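Local coordinates for protein beta-lactamase (Mycobacterium tuberculosis, PDB 4WHI) that is the C-terminal, all-beta domain of a penicillin-binding protein named as a beta-lactamase, with a role of its own that remains unknown, at residues Y91-A94 and D95-G98. Numbering follows the deposited sequence.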
# COMPACT_ATOMS: atom_id res chain seq x y z
N TYR A 91 -6.28 -3.24 5.13
CA TYR A 91 -7.33 -2.34 5.60
C TYR A 91 -8.71 -2.73 5.08
O TYR A 91 -9.72 -2.57 5.79
CB TYR A 91 -7.04 -0.89 5.18
CG TYR A 91 -8.01 0.11 5.78
CD1 TYR A 91 -7.85 0.56 7.09
CD2 TYR A 91 -9.09 0.59 5.04
CE1 TYR A 91 -8.74 1.46 7.64
CE2 TYR A 91 -9.98 1.49 5.59
CZ TYR A 91 -9.81 1.92 6.89
OH TYR A 91 -10.69 2.83 7.44
N TYR A 92 -8.75 -3.24 3.85
CA TYR A 92 -10.00 -3.52 3.15
C TYR A 92 -10.35 -5.01 3.09
O TYR A 92 -11.25 -5.40 2.35
CB TYR A 92 -9.92 -2.99 1.72
CG TYR A 92 -9.90 -1.50 1.63
CD1 TYR A 92 -11.07 -0.76 1.78
CD2 TYR A 92 -8.72 -0.82 1.38
CE1 TYR A 92 -11.05 0.62 1.70
CE2 TYR A 92 -8.69 0.56 1.29
CZ TYR A 92 -9.86 1.27 1.45
OH TYR A 92 -9.83 2.64 1.35
N ASP A 93 -9.65 -5.83 3.86
CA ASP A 93 -9.74 -7.28 3.68
C ASP A 93 -10.46 -8.00 4.83
O ASP A 93 -10.35 -9.23 4.94
CB ASP A 93 -8.33 -7.86 3.50
CG ASP A 93 -8.31 -9.14 2.67
OD1 ASP A 93 -9.22 -9.34 1.84
OD2 ASP A 93 -7.38 -9.95 2.84
N ALA A 94 -11.22 -7.27 5.63
CA ALA A 94 -11.89 -7.84 6.80
C ALA A 94 -12.87 -8.97 6.43
O ALA A 94 -12.99 -9.96 7.15
CB ALA A 94 -12.60 -6.76 7.59
N ASP A 95 -13.55 -8.79 5.29
CA ASP A 95 -14.46 -9.81 4.76
C ASP A 95 -13.86 -10.52 3.53
O ASP A 95 -14.59 -11.07 2.70
CB ASP A 95 -15.81 -9.17 4.41
CG ASP A 95 -16.55 -8.67 5.63
OD1 ASP A 95 -16.95 -9.51 6.47
OD2 ASP A 95 -16.73 -7.44 5.76
N LYS A 96 -12.53 -10.50 3.43
CA LYS A 96 -11.78 -11.12 2.32
C LYS A 96 -12.10 -10.53 0.94
O LYS A 96 -11.95 -11.20 -0.09
CB LYS A 96 -11.94 -12.66 2.33
CG LYS A 96 -11.21 -13.34 3.49
CD LYS A 96 -9.70 -13.34 3.29
CE LYS A 96 -8.93 -13.44 4.60
NZ LYS A 96 -7.55 -12.89 4.49
N LEU A 97 -12.50 -9.26 0.92
CA LEU A 97 -12.76 -8.54 -0.33
C LEU A 97 -11.64 -7.52 -0.60
O LEU A 97 -11.83 -6.58 -1.36
CB LEU A 97 -14.12 -7.83 -0.26
CG LEU A 97 -15.35 -8.72 -0.08
CD1 LEU A 97 -16.59 -7.88 0.22
CD2 LEU A 97 -15.59 -9.60 -1.30
N GLY A 98 -10.47 -7.73 0.01
CA GLY A 98 -9.37 -6.76 -0.03
C GLY A 98 -8.26 -7.10 -0.99
O GLY A 98 -7.15 -6.56 -0.89
O HOH W 1 -13.19 -6.78 3.05
O HOH W 2 -8.87 -11.34 -0.14
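Asp93 opens a type I beta turn that ends at Lys96, and its side chain reaches on to Gly98; the turn is set in the connection between antiparallel strands 86-89 and 99-101 at one edge of the sheet. The turn is closed by Lys96 N donating to Asp93 O at 2.9 Å. The Asp93 side chain then ties the turn to the returning chain. With CG anti to the backbone N (chi1 -152°), the carboxylate is directed to the backbone N of Gly98, and OD1 takes Gly98 N at 2.7 Å, on its anti side and with an N-H...O angle of 140°. Water 2 donates a second bond to OD1 and a weak one to Lys96 O, so the carboxylate is linked to the Lys96 backbone as well. The other oxygen, OD2, has two partners: the side-chain amide of Asn88, in strand 86-89, and Lys96 NZ, which forms a long, weak salt bridge at 3.4 Å. Lys96 gets there by bending at chi2 (-73°), its side chain running obliquely to that of Asp93. OD1 thus binds the residue just before strand 99-101 and OD2 one near the end of strand 86-89; Gly98 also pairs through its backbone with Leu89. Before the turn, the Tyr92 ring receives Tyr91 CD2 over its centre, 3.6 Å above the plane, and also meets the ring of Trp30. Inside the loop, water 1 bridges the two limbs: it donates to Tyr92 O at 2.5 Å, accepts from Asp95 N at 3.0 Å, and takes a weak third bond from Leu97 N at 3.3 Å.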